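Local coordinates for nitrogen regulatory protein P-II (Thiomonas intermedia, PDB 5D4L) that binds adenine nucleotides, is regulated by bicarbonate and probably acts as a trimeric PII-like signalling protein linked to carboxysomes, at residues K18-I23 with A76-E81; I23-H28 with A96-V101; G48-K53 with L71-A76; G57-H62 with G89-F94. All blocks are in the same frame, centred on the assembly; numbering follows the deposited sequence.

Contact 1. Residues K18-I23 with A76-E81; sequences KKLEII and AAVPEE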
loop_
_atom_site.group_PDB
_atom_site.type_symbol
_atom_site.label_atom_id
_atom_site.label_comp_id
_atom_site.label_asym_id
_atom_site.label_seq_id
_atom_site.Cartn_x
_atom_site.Cartn_y
_atom_site.Cartn_z
ATOM N N LYS A 18 7.329 -9.879 5.770
ATOM C CA LYS A 18 7.076 -9.615 4.357
ATOM C C LYS A 18 5.626 -9.198 4.210
ATOM O O LYS A 18 4.750 -9.842 4.778
ATOM C CB LYS A 18 7.357 -10.856 3.506
ATOM C CG LYS A 18 8.813 -11.320 3.524
ATOM C CD LYS A 18 9.686 -10.231 2.911
ATOM C CE LYS A 18 11.083 -10.706 2.563
ATOM N NZ LYS A 18 11.897 -9.564 2.069
ATOM N N LYS A 19 5.360 -8.119 3.480
ATOM C CA LYS A 19 3.976 -7.747 3.213
ATOM C C LYS A 19 3.630 -8.033 1.765
ATOM O O LYS A 19 4.292 -7.558 0.855
ATOM C CB LYS A 19 3.695 -6.283 3.514
ATOM C CG LYS A 19 2.192 -5.979 3.555
ATOM C CD LYS A 19 1.870 -4.493 3.539
ATOM C CE LYS A 19 1.705 -3.977 2.147
ATOM N NZ LYS A 19 1.317 -2.513 2.115
ATOM N N LEU A 20 2.575 -8.809 1.590
ATOM C CA LEU A 20 2.097 -9.255 0.300
ATOM C C LEU A 20 0.873 -8.444 -0.065
ATOM O O LEU A 20 -0.061 -8.362 0.727
ATOM C CB LEU A 20 1.747 -10.744 0.356
ATOM C CG LEU A 20 2.697 -11.884 -0.012
ATOM C CD1 LEU A 20 4.143 -11.583 0.247
ATOM C CD2 LEU A 20 2.290 -13.092 0.803
ATOM N N GLU A 21 0.892 -7.813 -1.237
ATOM C CA GLU A 21 -0.300 -7.194 -1.799
ATOM C C GLU A 21 -0.745 -8.041 -2.982
ATOM O O GLU A 21 -0.076 -8.079 -4.010
ATOM C CB GLU A 21 -0.033 -5.747 -2.221
ATOM C CG GLU A 21 0.315 -4.826 -1.044
ATOM C CD GLU A 21 0.641 -3.404 -1.471
ATOM O OE1 GLU A 21 0.625 -2.505 -0.605
ATOM O OE2 GLU A 21 0.907 -3.174 -2.675
ATOM N N ILE A 22 -1.861 -8.742 -2.803
ATOM C CA ILE A 22 -2.395 -9.676 -3.776
ATOM C C ILE A 22 -3.588 -9.039 -4.476
ATOM O O ILE A 22 -4.646 -8.839 -3.869
ATOM C CB ILE A 22 -2.843 -11.003 -3.098
ATOM C CG1 ILE A 22 -1.689 -11.646 -2.335
ATOM C CG2 ILE A 22 -3.439 -11.961 -4.108
ATOM C CD1 ILE A 22 -2.132 -12.788 -1.435
ATOM N N ILE A 23 -3.409 -8.703 -5.749
ATOM C CA ILE A 23 -4.447 -8.038 -6.516
ATOM C C ILE A 23 -5.030 -9.015 -7.529
ATOM O O ILE A 23 -4.306 -9.572 -8.328
ATOM C CB ILE A 23 -3.907 -6.793 -7.237
ATOM C CG1 ILE A 23 -3.257 -5.840 -6.231
ATOM C CG2 ILE A 23 -5.036 -6.091 -7.993
ATOM C CD1 ILE A 23 -2.322 -4.882 -6.836
ATOM N N ALA A 76 -1.490 -9.537 3.220
ATOM C CA ALA A 76 -1.043 -10.428 4.278
ATOM C C ALA A 76 0.384 -10.105 4.706
ATOM O O ALA A 76 1.281 -10.006 3.869
ATOM C CB ALA A 76 -1.130 -11.836 3.830
ATOM N N ALA A 77 0.582 -9.923 6.006
ATOM C CA ALA A 77 1.915 -9.766 6.569
ATOM C C ALA A 77 2.363 -11.124 7.114
ATOM O O ALA A 77 1.694 -11.726 7.947
ATOM C CB ALA A 77 1.928 -8.728 7.642
ATOM N N VAL A 78 3.525 -11.564 6.663
ATOM C CA VAL A 78 3.879 -12.966 6.627
ATOM C C VAL A 78 5.380 -13.129 6.905
ATOM O O VAL A 78 6.183 -12.301 6.459
ATOM C CB VAL A 78 3.443 -13.523 5.225
ATOM C CG1 VAL A 78 4.595 -14.048 4.404
ATOM C CG2 VAL A 78 2.305 -14.495 5.355
ATOM N N PRO A 79 5.770 -14.162 7.668
ATOM C CA PRO A 79 7.203 -14.409 7.870
ATOM C C PRO A 79 7.880 -14.686 6.536
ATOM O O PRO A 79 7.214 -15.162 5.642
ATOM C CB PRO A 79 7.232 -15.652 8.770
ATOM C CG PRO A 79 5.859 -15.741 9.358
ATOM C CD PRO A 79 4.936 -15.182 8.330
ATOM N N GLU A 80 9.167 -14.404 6.409
ATOM C CA GLU A 80 9.856 -14.526 5.129
ATOM C C GLU A 80 9.715 -15.928 4.536
ATOM O O GLU A 80 9.502 -16.081 3.340
ATOM C CB GLU A 80 11.332 -14.152 5.308
ATOM C CG GLU A 80 12.253 -14.488 4.133
ATOM C CD GLU A 80 12.929 -15.846 4.290
ATOM O OE1 GLU A 80 13.059 -16.323 5.437
ATOM O OE2 GLU A 80 13.354 -16.428 3.268
ATOM N N GLU A 81 9.801 -16.940 5.396
ATOM C CA GLU A 81 9.724 -18.342 5.001
ATOM C C GLU A 81 8.411 -18.721 4.316
ATOM O O GLU A 81 8.352 -19.697 3.578
ATOM C CB GLU A 81 9.927 -19.219 6.239
ATOM C CG GLU A 81 8.961 -18.873 7.377
ATOM C CD GLU A 81 9.588 -18.953 8.763
ATOM O OE1 GLU A 81 10.831 -18.864 8.856
ATOM O OE2 GLU A 81 8.834 -19.085 9.760
#
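The flat groups between K18 and V78 are peptide units that meet through N-H and C=O. V78 N bonds to K18 O, and A76 N to L20 O. The return bonds are nearly straight: K18 N to V78 O is 2.8 Å and L20 N to A76 O is 2.9 Å. These four bonds make two hydrogen-bonded pairs of an antiparallel ladder. On one face, K18 CG rests 3.7 Å from E80 CA and L20 CD2 lies 4.4 Å from V78 CG1. On the other, K19 and A77 form the non-hydrogen-bonded pair. K19 bends at chi3 (90°), which brings NZ back to E21 OE1 at 2.8 Å, on the anti side of the carboxylate and tilted out of its plane. NZ also has a salt bridge to E21 of the second subunit. A methionine in place of K19 would probably leave both carboxylates without this shared lysine and weaken the link between subunits. A77 is part of the ADP and AMP site. K18 NZ pairs with D105 on strand 100-111. Strand 12-25 lies between strands 71-78 and 100-111, with V83 and L86 of helix 83-94 against K18, L20 and V78.

Contact 2. Residues I23-H28 with A96-V101; sequences ILEGAH and AHSGVV
The H28 ring overlaps the H97 ring obliquely. H28 CE1 comes within 3.6 Å of H97 CD2, and the two planes are turned 57° apart. F93 joins the cluster: it stacks on H97, meets H28 edge-to-face, and its carbonyl is bonded to H97 ND1. H28 is also the N-cap residue of helix 29-39. With an alanine in place of H28, the edge-to-face partner of F93 and the neighbour of H97 CD2 would probably be lost, opening a gap. Earlier in the strand, I23 and V100 form an antiparallel hydrogen-bonded pair, with I23 N to V100 O at 2.9 Å. Their side chains lie side by side, I23 CD1 4.1 Å from V100 CG1. Next to this pair G99 CA passes 3.1 Å from I23 O. A beta carbon on G99 would clash with that oxygen, and the backbone angles alone call for glycine. E25 and S98 meet through water. Water 1 accepts from E25 N and gives to S98 O, 2.8 Å from each, and also gives to E25 OE2. Water 2 gives to E25 OE2 and accepts from S98 N at 3.0 Å. S98 and G99 belong to the nucleotide site. E25 OE1 lies close to D69 OD1, a like charge. The carboxylate is held by water on one oxygen and crowded by charge at the other, which may raise the pKa of either acid.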
loop_
_atom_site.group_PDB
_atom_site.type_symbol
_atom_site.label_atom_id
_atom_site.label_comp_id
_atom_site.label_asym_id
_atom_site.label_seq_id
_atom_site.Cartn_x
_atom_site.Cartn_y
_atom_site.Cartn_z
ATOM N N ILE A 23 -3.409 -8.703 -5.749
ATOM C CA ILE A 23 -4.447 -8.038 -6.516
ATOM C C ILE A 23 -5.030 -9.015 -7.529
ATOM O O ILE A 23 -4.306 -9.572 -8.328
ATOM C CB ILE A 23 -3.907 -6.793 -7.237
ATOM C CG1 ILE A 23 -3.257 -5.840 -6.231
ATOM C CG2 ILE A 23 -5.036 -6.091 -7.993
ATOM C CD1 ILE A 23 -2.322 -4.882 -6.836
ATOM N N LEU A 24 -6.336 -9.220 -7.471
ATOM C CA LEU A 24 -7.047 -10.146 -8.350
ATOM C C LEU A 24 -8.520 -9.770 -8.376
ATOM O O LEU A 24 -8.939 -8.906 -7.615
ATOM C CB LEU A 24 -6.867 -11.608 -7.899
ATOM C CG LEU A 24 -6.860 -11.984 -6.405
ATOM C CD1 LEU A 24 -8.155 -11.726 -5.730
ATOM C CD2 LEU A 24 -6.500 -13.471 -6.209
ATOM N N GLU A 25 -9.292 -10.417 -9.247
ATOM C CA GLU A 25 -10.729 -10.181 -9.333
ATOM C C GLU A 25 -11.442 -10.597 -8.040
ATOM O O GLU A 25 -11.069 -11.575 -7.389
ATOM C CB GLU A 25 -11.327 -10.936 -10.522
ATOM C CG GLU A 25 -10.848 -10.488 -11.902
ATOM C CD GLU A 25 -11.237 -11.488 -13.003
ATOM O OE1 GLU A 25 -12.205 -11.215 -13.758
ATOM O OE2 GLU A 25 -10.582 -12.552 -13.105
ATOM N N GLY A 26 -12.465 -9.843 -7.666
ATOM C CA GLY A 26 -13.238 -10.150 -6.484
ATOM C C GLY A 26 -13.861 -11.534 -6.455
ATOM O O GLY A 26 -13.990 -12.138 -5.395
ATOM N N ALA A 27 -14.234 -12.042 -7.620
ATOM C CA ALA A 27 -14.857 -13.360 -7.750
ATOM C C ALA A 27 -14.028 -14.477 -7.116
ATOM O O ALA A 27 -14.562 -15.510 -6.702
ATOM C CB ALA A 27 -15.094 -13.671 -9.229
ATOM N N HIS A 28 -12.715 -14.268 -7.069
ATOM C CA HIS A 28 -11.795 -15.283 -6.587
ATOM C C HIS A 28 -11.297 -15.007 -5.162
ATOM O O HIS A 28 -10.275 -15.548 -4.738
ATOM C CB HIS A 28 -10.630 -15.399 -7.565
ATOM C CG HIS A 28 -11.071 -15.672 -8.972
ATOM N ND1 HIS A 28 -10.956 -14.746 -9.988
ATOM C CD2 HIS A 28 -11.664 -16.758 -9.522
ATOM C CE1 HIS A 28 -11.442 -15.256 -11.106
ATOM N NE2 HIS A 28 -11.883 -16.474 -10.849
ATOM N N ALA A 96 -4.133 -18.875 -15.438
ATOM C CA ALA A 96 -5.429 -18.777 -16.104
ATOM C C ALA A 96 -6.237 -17.546 -15.668
ATOM O O ALA A 96 -7.357 -17.326 -16.138
ATOM C CB ALA A 96 -6.234 -20.049 -15.858
ATOM N N HIS A 97 -5.682 -16.727 -14.780
ATOM C CA HIS A 97 -6.411 -15.533 -14.351
ATOM C C HIS A 97 -5.491 -14.342 -14.199
ATOM O O HIS A 97 -4.328 -14.488 -13.845
ATOM C CB HIS A 97 -7.134 -15.783 -13.020
ATOM C CG HIS A 97 -8.060 -16.959 -13.033
ATOM N ND1 HIS A 97 -7.665 -18.218 -12.632
ATOM C CD2 HIS A 97 -9.361 -17.068 -13.388
ATOM C CE1 HIS A 97 -8.682 -19.054 -12.748
ATOM N NE2 HIS A 97 -9.721 -18.384 -13.215
ATOM N N SER A 98 -6.022 -13.157 -14.436
ATOM C CA SER A 98 -5.253 -11.938 -14.223
ATOM C C SER A 98 -4.895 -11.751 -12.748
ATOM O O SER A 98 -5.541 -12.319 -11.862
ATOM C CB SER A 98 -6.036 -10.732 -14.707
ATOM O OG SER A 98 -7.155 -10.536 -13.862
ATOM N N GLY A 99 -3.865 -10.954 -12.481
ATOM C CA GLY A 99 -3.502 -10.651 -11.109
ATOM C C GLY A 99 -2.016 -10.703 -10.821
ATOM O O GLY A 99 -1.245 -11.236 -11.614
ATOM N N VAL A 100 -1.622 -10.157 -9.669
ATOM C CA VAL A 100 -0.220 -10.053 -9.297
ATOM C C VAL A 100 -0.044 -10.097 -7.765
ATOM O O VAL A 100 -0.997 -9.842 -7.007
ATOM C CB VAL A 100 0.393 -8.748 -9.881
ATOM C CG1 VAL A 100 -0.193 -7.516 -9.184
ATOM C CG2 VAL A 100 1.929 -8.766 -9.831
ATOM N N VAL A 101 1.164 -10.442 -7.320
ATOM C CA VAL A 101 1.548 -10.357 -5.910
ATOM C C VAL A 101 2.792 -9.494 -5.771
ATOM O O VAL A 101 3.856 -9.828 -6.305
ATOM C CB VAL A 101 1.826 -11.738 -5.279
ATOM C CG1 VAL A 101 2.226 -11.593 -3.814
ATOM C CG2 VAL A 101 0.617 -12.635 -5.405
HETATM O O HOH W 1 -8.208 -12.328 -11.007
HETATM O O HOH W 2 -8.783 -13.129 -15.555
#

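Contact 3. Residues G48-K53 with L71-A76; sequences GNLSGK and LIMIIA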
loop_
_atom_site.group_PDB
_atom_site.type_symbol
_atom_site.label_atom_id
_atom_site.label_comp_id
_atom_site.label_asym_id
_atom_site.label_seq_id
_atom_site.Cartn_x
_atom_site.Cartn_y
_atom_site.Cartn_z
ATOM N N GLY A 48 -11.313 -3.173 -1.051
ATOM C CA GLY A 48 -12.227 -3.366 -2.160
ATOM C C GLY A 48 -12.218 -2.218 -3.167
ATOM O O GLY A 48 -11.511 -1.229 -2.991
ATOM N N ASN A 49 -13.004 -2.359 -4.228
ATOM C CA ASN A 49 -13.152 -1.317 -5.251
ATOM C C ASN A 49 -11.861 -0.828 -5.897
ATOM O O ASN A 49 -11.643 0.370 -6.036
ATOM C CB ASN A 49 -13.904 -0.110 -4.680
ATOM C CG ASN A 49 -15.358 -0.059 -5.149
ATOM O OD1 ASN A 49 -15.638 0.067 -6.351
ATOM N ND2 ASN A 49 -16.290 -0.163 -4.204
ATOM N N LEU A 50 -11.003 -1.764 -6.270
ATOM C CA LEU A 50 -9.912 -1.470 -7.172
ATOM C C LEU A 50 -10.376 -1.718 -8.600
ATOM O O LEU A 50 -11.277 -2.519 -8.845
ATOM C CB LEU A 50 -8.681 -2.327 -6.875
ATOM C CG LEU A 50 -7.695 -1.854 -5.806
ATOM C CD1 LEU A 50 -8.258 -2.005 -4.376
ATOM C CD2 LEU A 50 -6.379 -2.599 -5.966
ATOM N N SER A 51 -9.755 -1.009 -9.530
ATOM C CA SER A 51 -9.897 -1.278 -10.944
ATOM C C SER A 51 -8.497 -1.246 -11.514
ATOM O O SER A 51 -7.539 -0.950 -10.801
ATOM C CB SER A 51 -10.787 -0.256 -11.629
ATOM O OG SER A 51 -10.281 1.046 -11.416
ATOM N N GLY A 52 -8.355 -1.551 -12.791
ATOM C CA GLY A 52 -7.017 -1.676 -13.316
ATOM C C GLY A 52 -6.985 -1.783 -14.802
ATOM O O GLY A 52 -8.019 -1.805 -15.459
ATOM N N LYS A 53 -5.776 -1.874 -15.325
ATOM C CA LYS A 53 -5.579 -1.973 -16.745
ATOM C C LYS A 53 -4.194 -2.506 -17.025
ATOM O O LYS A 53 -3.229 -2.032 -16.444
ATOM C CB LYS A 53 -5.759 -0.605 -17.397
ATOM C CG LYS A 53 -6.058 -0.658 -18.890
ATOM C CD LYS A 53 -5.669 0.637 -19.574
ATOM C CE LYS A 53 -6.206 0.673 -20.993
ATOM N NZ LYS A 53 -7.696 0.805 -20.953
ATOM N N LEU A 71 -11.654 -5.311 -9.023
ATOM C CA LEU A 71 -10.526 -5.922 -8.336
ATOM C C LEU A 71 -10.552 -5.662 -6.829
ATOM O O LEU A 71 -11.174 -4.707 -6.345
ATOM C CB LEU A 71 -9.218 -5.429 -8.940
ATOM C CG LEU A 71 -9.066 -5.562 -10.466
ATOM C CD1 LEU A 71 -7.910 -4.730 -10.926
ATOM C CD2 LEU A 71 -8.895 -7.026 -10.937
ATOM N N ILE A 72 -9.891 -6.544 -6.091
ATOM C CA ILE A 72 -9.607 -6.316 -4.686
ATOM C C ILE A 72 -8.109 -6.432 -4.457
ATOM O O ILE A 72 -7.378 -6.957 -5.288
ATOM C CB ILE A 72 -10.317 -7.325 -3.768
ATOM C CG1 ILE A 72 -9.877 -8.747 -4.123
ATOM C CG2 ILE A 72 -11.835 -7.156 -3.846
ATOM C CD1 ILE A 72 -10.414 -9.817 -3.164
ATOM N N MET A 73 -7.661 -5.949 -3.312
ATOM C CA MET A 73 -6.311 -6.187 -2.885
ATOM C C MET A 73 -6.367 -6.922 -1.572
ATOM O O MET A 73 -6.970 -6.442 -0.614
ATOM C CB MET A 73 -5.529 -4.876 -2.734
ATOM C CG MET A 73 -4.150 -5.060 -2.105
ATOM S SD MET A 73 -3.257 -3.505 -1.915
ATOM C CE MET A 73 -2.928 -3.129 -3.630
ATOM N N ILE A 74 -5.746 -8.093 -1.528
ATOM C CA ILE A 74 -5.595 -8.812 -0.278
ATOM C C ILE A 74 -4.204 -8.519 0.297
ATOM O O ILE A 74 -3.196 -8.621 -0.398
ATOM C CB ILE A 74 -5.815 -10.312 -0.491
ATOM C CG1 ILE A 74 -7.168 -10.523 -1.180
ATOM C CG2 ILE A 74 -5.713 -11.073 0.826
ATOM C CD1 ILE A 74 -7.550 -11.963 -1.366
ATOM N N ILE A 75 -4.161 -8.097 1.554
ATOM C CA ILE A 75 -2.899 -7.799 2.219
ATOM C C ILE A 75 -2.610 -8.834 3.329
ATOM O O ILE A 75 -3.392 -8.994 4.259
ATOM C CB ILE A 75 -2.916 -6.347 2.813
ATOM C CG1 ILE A 75 -3.218 -5.318 1.724
ATOM C CG2 ILE A 75 -1.605 -6.005 3.486
ATOM C CD1 ILE A 75 -3.383 -3.887 2.287
ATOM N N ALA A 76 -1.490 -9.537 3.220
ATOM C CA ALA A 76 -1.043 -10.428 4.278
ATOM C C ALA A 76 0.384 -10.105 4.706
ATOM O O ALA A 76 1.281 -10.006 3.869
ATOM C CB ALA A 76 -1.130 -11.836 3.830
#
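L50 and L71 form an antiparallel hydrogen-bonded pair, and the two strand segments diverge from it at 113°. L50 N to L71 O is 2.9 Å and L71 N to L50 O is 2.8 Å, each donor standing above the plane of the carbonyl it meets. The side chains of the pair sit on the same face, with L50 CB 3.8 Å from L71 CB. L50 then runs obliquely across M73, and its CD2 lies 4.0 Å from M73 CB. The next backbone link along the ladder joins M73 to V47. G48 and N49 together therefore stand opposite I72 alone, a beta bulge, and N49 has left-handed backbone angles (55°/46°). In this ferredoxin-like fold of PII proteins, 43-54 is an edge strand of the chain's own sheet. Residues 50-53 pair with a strand of the third subunit, so the sheet continues across the interface. I72 CG2 touches the bulge at G48 CA, 4.2 Å away. At the other end L71 CD1 lies 3.6 Å from S51 C and 3.7 Å from G52 N. G52, part of the ADP site, has no beta carbon; one would stand only 3.0 Å from L71 CD1. M73 also packs on I75 of the third subunit.

Contact 4. Residues G57-H62 with G89-F94; sequences GMYEGH and GFQPFF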
loop_
_atom_site.group_PDB
_atom_site.type_symbol
_atom_site.label_atom_id
_atom_site.label_comp_id
_atom_site.label_asym_id
_atom_site.label_seq_id
_atom_site.Cartn_x
_atom_site.Cartn_y
_atom_site.Cartn_z
ATOM N N GLY A 57 3.480 -5.831 -13.863
ATOM C CA GLY A 57 4.808 -6.244 -13.441
ATOM C C GLY A 57 5.182 -7.694 -13.696
ATOM O O GLY A 57 6.290 -8.126 -13.362
ATOM N N MET A 58 4.272 -8.451 -14.294
ATOM C CA MET A 58 4.490 -9.883 -14.496
ATOM C C MET A 58 5.221 -10.195 -15.803
ATOM O O MET A 58 5.528 -9.295 -16.584
ATOM C CB MET A 58 3.150 -10.622 -14.455
ATOM C CG MET A 58 2.519 -10.665 -13.063
ATOM S SD MET A 58 3.136 -12.018 -12.029
ATOM C CE MET A 58 1.700 -13.108 -12.041
ATOM N N TYR A 59 5.507 -11.475 -16.021
ATOM C CA TYR A 59 6.115 -11.946 -17.265
ATOM C C TYR A 59 5.252 -11.635 -18.494
ATOM O O TYR A 59 4.024 -11.611 -18.392
ATOM C CB TYR A 59 6.370 -13.448 -17.173
ATOM C CG TYR A 59 5.168 -14.256 -16.736
ATOM C CD1 TYR A 59 4.278 -14.782 -17.671
ATOM C CD2 TYR A 59 4.930 -14.513 -15.384
ATOM C CE1 TYR A 59 3.179 -15.535 -17.267
ATOM C CE2 TYR A 59 3.836 -15.253 -14.971
ATOM C CZ TYR A 59 2.964 -15.763 -15.913
ATOM O OH TYR A 59 1.883 -16.509 -15.504
ATOM N N GLU A 60 5.886 -11.405 -19.650
ATOM C CA GLU A 60 5.133 -11.090 -20.870
ATOM C C GLU A 60 4.179 -12.223 -21.193
ATOM O O GLU A 60 4.551 -13.390 -21.125
ATOM C CB GLU A 60 6.039 -10.839 -22.076
ATOM C CG GLU A 60 5.248 -10.255 -23.245
ATOM C CD GLU A 60 5.976 -10.259 -24.588
ATOM O OE1 GLU A 60 7.160 -10.647 -24.660
ATOM O OE2 GLU A 60 5.348 -9.866 -25.591
ATOM N N GLY A 61 2.942 -11.875 -21.523
ATOM C CA GLY A 61 1.923 -12.873 -21.765
ATOM C C GLY A 61 1.027 -13.165 -20.574
ATOM O O GLY A 61 0.002 -13.826 -20.738
ATOM N N HIS A 62 1.398 -12.696 -19.380
ATOM C CA HIS A 62 0.518 -12.879 -18.229
ATOM C C HIS A 62 -0.760 -12.092 -18.448
ATOM O O HIS A 62 -0.716 -10.971 -18.949
ATOM C CB HIS A 62 1.164 -12.444 -16.915
ATOM C CG HIS A 62 0.242 -12.577 -15.741
ATOM N ND1 HIS A 62 -0.343 -13.779 -15.392
ATOM C CD2 HIS A 62 -0.226 -11.658 -14.861
ATOM C CE1 HIS A 62 -1.128 -13.594 -14.342
ATOM N NE2 HIS A 62 -1.074 -12.317 -14.000
ATOM N N GLY A 89 1.905 -21.572 -4.572
ATOM C CA GLY A 89 0.481 -21.816 -4.468
ATOM C C GLY A 89 -0.349 -21.010 -5.447
ATOM O O GLY A 89 -1.287 -21.539 -6.037
ATOM N N PHE A 90 -0.021 -19.733 -5.634
ATOM C CA PHE A 90 -0.838 -18.890 -6.501
ATOM C C PHE A 90 -0.555 -19.090 -7.987
ATOM O O PHE A 90 -1.388 -18.761 -8.814
ATOM C CB PHE A 90 -0.646 -17.413 -6.155
ATOM C CG PHE A 90 -1.493 -16.948 -5.009
ATOM C CD1 PHE A 90 -2.823 -16.604 -5.212
ATOM C CD2 PHE A 90 -0.961 -16.852 -3.731
ATOM C CE1 PHE A 90 -3.615 -16.169 -4.152
ATOM C CE2 PHE A 90 -1.744 -16.423 -2.667
ATOM C CZ PHE A 90 -3.074 -16.088 -2.875
ATOM N N GLN A 91 0.608 -19.633 -8.328
ATOM C CA GLN A 91 1.024 -19.681 -9.737
ATOM C C GLN A 91 0.084 -20.456 -10.692
ATOM O O GLN A 91 -0.175 -19.986 -11.801
ATOM C CB GLN A 91 2.442 -20.255 -9.869
ATOM C CG GLN A 91 2.947 -20.160 -11.303
ATOM C CD GLN A 91 3.022 -18.715 -11.826
ATOM O OE1 GLN A 91 2.966 -17.741 -11.061
ATOM N NE2 GLN A 91 3.081 -18.578 -13.148
ATOM N N PRO A 92 -0.427 -21.630 -10.276
ATOM C CA PRO A 92 -1.409 -22.258 -11.168
ATOM C C PRO A 92 -2.585 -21.342 -11.438
ATOM O O PRO A 92 -3.109 -21.305 -12.562
ATOM C CB PRO A 92 -1.852 -23.500 -10.386
ATOM C CG PRO A 92 -0.672 -23.848 -9.558
ATOM C CD PRO A 92 -0.071 -22.515 -9.149
ATOM N N PHE A 93 -2.983 -20.595 -10.408
ATOM C CA PHE A 93 -4.104 -19.674 -10.523
ATOM C C PHE A 93 -3.805 -18.550 -11.518
ATOM O O PHE A 93 -4.677 -18.166 -12.312
ATOM C CB PHE A 93 -4.474 -19.076 -9.157
ATOM C CG PHE A 93 -5.512 -18.006 -9.243
ATOM C CD1 PHE A 93 -6.852 -18.338 -9.346
ATOM C CD2 PHE A 93 -5.149 -16.662 -9.274
ATOM C CE1 PHE A 93 -7.816 -17.352 -9.460
ATOM C CE2 PHE A 93 -6.108 -15.668 -9.391
ATOM C CZ PHE A 93 -7.438 -16.013 -9.482
ATOM N N PHE A 94 -2.588 -18.014 -11.467
ATOM C CA PHE A 94 -2.236 -16.874 -12.315
ATOM C C PHE A 94 -2.032 -17.283 -13.765
ATOM O O PHE A 94 -2.090 -16.448 -14.666
ATOM C CB PHE A 94 -0.990 -16.167 -11.779
ATOM C CG PHE A 94 -1.263 -15.360 -10.544
ATOM C CD1 PHE A 94 -2.447 -14.639 -10.429
ATOM C CD2 PHE A 94 -0.373 -15.351 -9.480
ATOM C CE1 PHE A 94 -2.733 -13.921 -9.290
ATOM C CE2 PHE A 94 -0.654 -14.618 -8.335
ATOM C CZ PHE A 94 -1.833 -13.905 -8.242
#
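H62 and F94 approach with ring planes almost perpendicular, at 87°, and centroids 5.9 Å apart. H62 turns the edge of its imidazole to the end of helix 83-94: CE1 is 3.0 Å from F94 O, near the ring plane, and 3.6 Å from F94 CB. Its CG lies trans to the backbone N (chi1 178°), which carries the ring out of the turn toward the helix. M58 crosses F94 at about a right angle. The methyl CE lies 4.0 Å from F94 CD2 and over one face of the H62 ring, toward its rim. Y59 and Q91 come from opposite directions. Q91 NE2 gives a weak hydrogen bond to Y59 OH, 3.4 Å long, and the amide is tilted 56° from the phenol ring. A type II turn, closed by H62 N to Y59 O at 3.0 Å, brings these two residues together, with H62 CB over one face of the Y59 ring. The loop between strands 43-54 and 71-78 corresponds to the T-loop region of PII proteins and here folds back on the helix. P111 of the third subunit packs on Y59 and Q91. H62 NE2 is bonded to G99 O, a carbonyl that can only accept, so NE2 must carry a hydrogen there. The imidazole thus ties the loop to a nucleotide-site residue, and CE1 probably gains a weaker C-H attraction to F94 O.

In the fold
All four contacts belong to one chain of a trimer. Strand 12-25 is shared by contacts 1 and 2, which meet at I23 with centres 16 Å apart. Strand 71-78 is shared by contacts 1 and 3, which meet at A76. These three contacts link the four strands of one antiparallel sheet in the order 43-54, 71-78, 12-25, 100-111. Contact 4 places the loop after strand 43-54 against helix 83-94. It lies 10 Å from contact 2, between centres, and touches it. Along the chain, contact 3 falls within both contacts 1 and 2, and contact 4 within contact 2; contact 4 crosses contacts 1 and 3. Contacts 1 to 3 hold ADP-site residues, so the site draws on several parts of the fold.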